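Local coordinates for protein berberine bridge enzyme-like 28 (Arabidopsis thaliana, PDB 5D79) that is a secreted FAD-dependent oxidoreductase of the berberine bridge enzyme family, involved in the plant's adaptation to salt stress, at residues E456-T459 against P460-S463; F473-M476 against D477-M480. All coordinates share one frame; numbering follows the deposited sequence.

Contact 1: residues E456-T459 against P460-S463; sequences EFMT and PYVS
Pro-460 packs its ring against the last turn of the helix, with CD 3.3 Å from Phe-457 O. Lacking an N-H, proline suits a place where the hydrogen bonding of the helix is changing. Glu-456 O is instead gripped twice from one face of its plane by Thr-459, through N and through OG1, and this hydroxyl also meets Arg-467.

Tyr-461 closes the next turn, its N reaching Met-458 O at 3.0 Å and a fairly straight 159°. Its CG lies anti to the carbonyl carbon (chi1 -49°), which swings the ring back beside the helix. There CE2 comes 3.7 Å from CZ of Phe-457, the two rings inclined at 56°, while Pro-460 CG sits over the centre of one tyrosine face. Both aromatics also lie against helix 378-388.

Val-462 N shares itself weakly between Met-458 O and Thr-459 O. The branched side chain turns CG1 to within 3.9 Å of Met-458 CE; the flexible methionine also rests on Ile-384 of helix 378-388, while the valine touches Asp-370 and Val-372.

At Ser-463 the chain is extended, and a water donates both to Ser-463 O (2.8 Å) and to Thr-459 O (3.0 Å). This is a helix C-terminus that tightens into a 3-10 turn, from which the chain runs beside strand 363-372, an outermost strand of the seven-stranded antiparallel sheet.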
loop_
_atom_site.group_PDB
_atom_site.type_symbol
_atom_site.label_atom_id
_atom_site.label_comp_id
_atom_site.label_asym_id
_atom_site.label_seq_id
_atom_site.Cartn_x
_atom_site.Cartn_y
_atom_site.Cartn_z
ATOM N N GLU A 456 0.331 8.409 -19.602
ATOM C CA GLU A 456 -0.444 8.848 -20.757
ATOM C C GLU A 456 -0.180 7.919 -21.952
ATOM O O GLU A 456 -1.110 7.539 -22.666
ATOM C CB GLU A 456 -0.123 10.303 -21.122
ATOM C CG GLU A 456 -0.590 11.327 -20.098
ATOM C CD GLU A 456 -2.062 11.206 -19.765
ATOM O OE1 GLU A 456 -2.884 11.247 -20.700
ATOM O OE2 GLU A 456 -2.401 11.061 -18.570
ATOM N N PHE A 457 1.079 7.540 -22.147
ATOM C CA PHE A 457 1.406 6.678 -23.259
ATOM C C PHE A 457 0.663 5.354 -23.154
ATOM O O PHE A 457 0.222 4.804 -24.164
ATOM C CB PHE A 457 2.907 6.403 -23.359
ATOM C CG PHE A 457 3.223 5.292 -24.320
ATOM C CD1 PHE A 457 3.099 5.492 -25.692
ATOM C CD2 PHE A 457 3.570 4.032 -23.861
ATOM C CE1 PHE A 457 3.345 4.468 -26.590
ATOM C CE2 PHE A 457 3.814 3.002 -24.759
ATOM C CZ PHE A 457 3.700 3.222 -26.128
ATOM N N MET A 458 0.514 4.852 -21.932
ATOM C CA MET A 458 -0.036 3.511 -21.715
ATOM C C MET A 458 -1.558 3.434 -21.841
ATOM O O MET A 458 -2.115 2.342 -21.809
ATOM C CB MET A 458 0.384 2.990 -20.336
ATOM C CG MET A 458 1.837 2.589 -20.241
ATOM S SD MET A 458 2.181 1.094 -21.188
ATOM C CE MET A 458 1.219 -0.107 -20.279
ATOM N N THR A 459 -2.219 4.584 -21.984
ATOM C CA THR A 459 -3.682 4.664 -22.027
ATOM C C THR A 459 -4.364 3.606 -22.928
ATOM O O THR A 459 -5.213 2.855 -22.448
ATOM C CB THR A 459 -4.139 6.069 -22.476
ATOM O OG1 THR A 459 -3.586 7.065 -21.603
ATOM C CG2 THR A 459 -5.663 6.167 -22.475
ATOM N N PRO A 460 -3.984 3.509 -24.219
ATOM C CA PRO A 460 -4.725 2.561 -25.054
ATOM C C PRO A 460 -4.547 1.088 -24.701
ATOM O O PRO A 460 -5.231 0.271 -25.288
ATOM C CB PRO A 460 -4.145 2.816 -26.445
ATOM C CG PRO A 460 -2.764 3.239 -26.182
ATOM C CD PRO A 460 -2.867 4.111 -24.972
ATOM N N TYR A 461 -3.650 0.757 -23.778
ATOM C CA TYR A 461 -3.260 -0.629 -23.551
ATOM C C TYR A 461 -3.742 -1.190 -22.213
ATOM O O TYR A 461 -3.657 -2.395 -21.968
ATOM C CB TYR A 461 -1.740 -0.757 -23.634
ATOM C CG TYR A 461 -1.118 -0.117 -24.855
ATOM C CD1 TYR A 461 -1.419 -0.581 -26.126
ATOM C CD2 TYR A 461 -0.205 0.939 -24.735
ATOM C CE1 TYR A 461 -0.849 -0.012 -27.251
ATOM C CE2 TYR A 461 0.377 1.517 -25.866
ATOM C CZ TYR A 461 0.043 1.030 -27.121
ATOM O OH TYR A 461 0.590 1.564 -28.263
ATOM N N VAL A 462 -4.236 -0.311 -21.348
ATOM C CA VAL A 462 -4.692 -0.726 -20.028
ATOM C C VAL A 462 -6.221 -0.635 -19.898
ATOM O O VAL A 462 -6.918 -0.290 -20.867
ATOM C CB VAL A 462 -4.016 0.106 -18.916
ATOM C CG1 VAL A 462 -2.495 -0.051 -19.003
ATOM C CG2 VAL A 462 -4.428 1.574 -19.007
ATOM N N SER A 463 -6.739 -0.975 -18.711
ATOM C CA SER A 463 -8.184 -1.016 -18.476
ATOM C C SER A 463 -8.786 0.351 -18.752
ATOM O O SER A 463 -8.110 1.376 -18.625
ATOM C CB SER A 463 -8.504 -1.468 -17.044
ATOM O OG SER A 463 -8.173 -0.473 -16.088
HETATM O O HOH W 1 -7.198 3.414 -20.322
#

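Contact 2: residues F473-M476 against D477-M480; sequences FKDM and DLGM. With FAD (flavin-adenine dinucleotide), chain E.
Asp-475 and Asp-477 are joined by an Asx turn: Asp-475 OD1 accepts the backbone N-H of Asp-477 at 3.1 Å, from well above the carboxylate plane. The aspartate thereby opens a short 3-10 turn, a task its short acceptor-bearing side chain suits. With CG anti to the backbone N (chi1 -173°), the carboxylate lies alongside the start of the turn.

Two backbone bonds of the 3-10 type complete the turn. Leu-478 N reaches Asp-475 O at 3.1 Å, and Gly-479 N reaches Met-476 O at 2.9 Å. Gln-524 NE2 binds both Asp-475 O and Gly-479 O, tying the two ends of the turn together. Gly-479 has a positive phi (133°), and a beta carbon there would collide with the carbonyl oxygen of the residue before it, so glycine suits the exit.

Charge gathers on one side. OD1 of Asp-475 lies only 3.7 Å from OD2 of Asp-477, a repulsion probably offset by two lysines: Lys-366 forms a salt bridge with Asp-475 OD1 and Lys-368 with Asp-475 OD2.

Side-chain packing adds to this. Leu-478 crosses Asp-475 at about a right angle, its CG near CB of the aspartate and its CD2 against OD2. In an apolar contact, the bent chain of Met-476 brings CE to within 3.5 Å of Met-480 SD; the two chains cross obliquely, and unbranched, flexible side chains can adjust to each other at a partly exposed place.

Ahead of the turn, the chain meets the cofactor. Phe-473, stacked on Tyr-113, places CE1 3.5 Å from flavin C10, while the long side chain of Lys-474 extends to the adenosine ribose, where NZ donates to FAD O3B at 2.7 Å.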
loop_
_atom_site.group_PDB
_atom_site.type_symbol
_atom_site.label_atom_id
_atom_site.label_comp_id
_atom_site.label_asym_id
_atom_site.label_seq_id
_atom_site.Cartn_x
_atom_site.Cartn_y
_atom_site.Cartn_z
ATOM N N PHE A 473 -2.003 3.137 -3.819
ATOM C CA PHE A 473 -1.150 4.087 -4.537
ATOM C C PHE A 473 -1.953 5.374 -4.799
ATOM O O PHE A 473 -2.323 5.650 -5.937
ATOM C CB PHE A 473 -0.629 3.499 -5.866
ATOM C CG PHE A 473 0.246 2.264 -5.712
ATOM C CD1 PHE A 473 1.082 2.104 -4.612
ATOM C CD2 PHE A 473 0.228 1.259 -6.679
ATOM C CE1 PHE A 473 1.888 0.962 -4.477
ATOM C CE2 PHE A 473 1.020 0.116 -6.548
ATOM C CZ PHE A 473 1.852 -0.031 -5.447
ATOM N N LYS A 474 -2.242 6.143 -3.750
ATOM C CA LYS A 474 -3.072 7.346 -3.887
ATOM C C LYS A 474 -2.511 8.341 -4.914
ATOM O O LYS A 474 -1.315 8.650 -4.913
ATOM C CB LYS A 474 -3.249 8.051 -2.532
ATOM C CG LYS A 474 -4.593 7.808 -1.852
ATOM C CD LYS A 474 -4.798 8.793 -0.713
ATOM C CE LYS A 474 -5.585 8.179 0.445
ATOM N NZ LYS A 474 -5.507 9.037 1.672
ATOM N N ASP A 475 -3.388 8.831 -5.791
ATOM C CA ASP A 475 -2.989 9.721 -6.871
ATOM C C ASP A 475 -4.014 10.858 -7.057
ATOM O O ASP A 475 -5.097 10.672 -7.614
ATOM C CB ASP A 475 -2.804 8.908 -8.162
ATOM C CG ASP A 475 -2.221 9.728 -9.307
ATOM O OD1 ASP A 475 -1.727 10.866 -9.080
ATOM O OD2 ASP A 475 -2.260 9.210 -10.445
ATOM N N MET A 476 -3.655 12.040 -6.570
ATOM C CA MET A 476 -4.502 13.224 -6.694
ATOM C C MET A 476 -4.756 13.608 -8.141
ATOM O O MET A 476 -5.710 14.331 -8.437
ATOM C CB MET A 476 -3.858 14.402 -5.969
ATOM C CG MET A 476 -3.595 14.123 -4.525
ATOM S SD MET A 476 -5.160 14.111 -3.677
ATOM C CE MET A 476 -5.132 15.801 -3.074
ATOM N N ASP A 477 -3.884 13.135 -9.028
ATOM C CA ASP A 477 -3.984 13.427 -10.455
ATOM C C ASP A 477 -5.182 12.739 -11.105
ATOM O O ASP A 477 -5.585 13.121 -12.203
ATOM C CB ASP A 477 -2.695 13.026 -11.183
ATOM C CG ASP A 477 -1.529 13.954 -10.866
ATOM O OD1 ASP A 477 -1.760 15.027 -10.254
ATOM O OD2 ASP A 477 -0.385 13.615 -11.244
ATOM N N LEU A 478 -5.753 11.742 -10.427
ATOM C CA LEU A 478 -7.013 11.137 -10.877
ATOM C C LEU A 478 -8.228 12.005 -10.493
ATOM O O LEU A 478 -9.344 11.792 -10.985
ATOM C CB LEU A 478 -7.177 9.723 -10.303
ATOM C CG LEU A 478 -5.944 8.816 -10.292
ATOM C CD1 LEU A 478 -6.277 7.478 -9.644
ATOM C CD2 LEU A 478 -5.390 8.626 -11.695
ATOM N N GLY A 479 -8.002 12.973 -9.602
ATOM C CA GLY A 479 -9.035 13.904 -9.182
ATOM C C GLY A 479 -9.118 14.097 -7.675
ATOM O O GLY A 479 -8.710 13.226 -6.913
ATOM N N MET A 480 -9.647 15.242 -7.249
ATOM C CA MET A 480 -9.862 15.526 -5.832
ATOM C C MET A 480 -11.075 16.445 -5.645
ATOM O O MET A 480 -11.583 17.008 -6.611
ATOM C CB MET A 480 -8.612 16.152 -5.216
ATOM C CG MET A 480 -8.120 17.397 -5.934
ATOM S SD MET A 480 -6.672 18.120 -5.144
ATOM C CE MET A 480 -7.361 18.702 -3.590
HETATM P PA FAD E . -0.204 6.109 6.195
HETATM O O1A FAD E . 0.223 7.371 5.489
HETATM O O2A FAD E . 0.055 6.152 7.683
HETATM O O5B FAD E . -1.756 5.804 5.865
HETATM C C5B FAD E . -2.257 5.886 4.538
HETATM C C4B FAD E . -3.772 6.124 4.491
HETATM O O4B FAD E . -4.415 5.223 5.374
HETATM C C3B FAD E . -4.126 7.535 4.937
HETATM O O3B FAD E . -5.224 8.041 4.207
HETATM C C2B FAD E . -4.479 7.349 6.402
HETATM O O2B FAD E . -5.393 8.325 6.869
HETATM C C1B FAD E . -5.027 5.925 6.442
HETATM N N9A FAD E . -4.807 5.219 7.723
HETATM C C8A FAD E . -3.622 4.812 8.294
HETATM N N7A FAD E . -3.903 4.183 9.465
HETATM C C5A FAD E . -5.245 4.181 9.650
HETATM C C6A FAD E . -6.074 3.687 10.657
HETATM N N6A FAD E . -5.602 2.860 11.584
HETATM N N1A FAD E . -7.442 3.844 10.555
HETATM C C2A FAD E . -7.986 4.478 9.460
HETATM N N3A FAD E . -7.159 4.969 8.469
HETATM C C4A FAD E . -5.817 4.825 8.558
HETATM N N1 FAD E . 1.410 -1.222 -1.236
HETATM C C2 FAD E . 1.205 -2.494 -1.742
HETATM O O2 FAD E . 0.142 -3.090 -1.529
HETATM N N3 FAD E . 2.214 -3.107 -2.475
HETATM C C4 FAD E . 3.419 -2.466 -2.714
HETATM O O4 FAD E . 4.331 -3.083 -3.268
HETATM C C4X FAD E . 3.629 -1.193 -2.184
HETATM N N5 FAD E . 4.865 -0.573 -2.284
HETATM C C5X FAD E . 5.139 0.535 -1.496
HETATM C C6 FAD E . 6.434 1.036 -1.377
HETATM C C7 FAD E . 6.693 2.158 -0.585
HETATM C C7M FAD E . 8.088 2.695 -0.475
HETATM C C8 FAD E . 5.657 2.759 0.133
HETATM C C8M FAD E . 5.902 3.980 0.972
HETATM C C9 FAD E . 4.365 2.262 0.013
HETATM C C9A FAD E . 4.093 1.185 -0.837
HETATM N N10 FAD E . 2.801 0.706 -0.989
HETATM C C10 FAD E . 2.622 -0.593 -1.418
HETATM C "C1'" FAD E . 1.626 1.557 -0.615
HETATM C "C2'" FAD E . 1.181 1.381 0.824
HETATM O "O2'" FAD E . 0.666 0.078 0.992
HETATM C "C3'" FAD E . 0.123 2.440 1.111
HETATM O "O3'" FAD E . 0.736 3.710 1.045
HETATM C "C4'" FAD E . -0.469 2.298 2.491
HETATM O "O4'" FAD E . -1.738 2.897 2.528
HETATM C "C5'" FAD E . 0.392 3.047 3.484
HETATM O "O5'" FAD E . 0.044 2.634 4.786
HETATM P P FAD E . 0.769 3.370 6.011
HETATM O O1P FAD E . 0.077 3.019 7.301
HETATM O O2P FAD E . 2.234 3.014 6.064
HETATM O O3P FAD E . 0.618 4.899 5.519
#

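How the contacts relate
Contact 1 comes first along the chain, where helix 441-458 gives way to the long connection leading to helix 488-500; contact 2 lies later in that same connection. Their centres are about 17 Å apart and their nearest atoms about 7 Å, so they do not touch. Strand 363-372, at the edge of the seven-stranded antiparallel sheet, relates them: residues near its end, Asp-370 and Val-372, pack beside contact 1, while Lys-366 and Lys-368 pair with the acidic turn of contact 2. The connection thus leads from the end of a helix packed against helix 378-388, far from the centre of the chain, inward to the FAD pocket, which contact 2 helps to line.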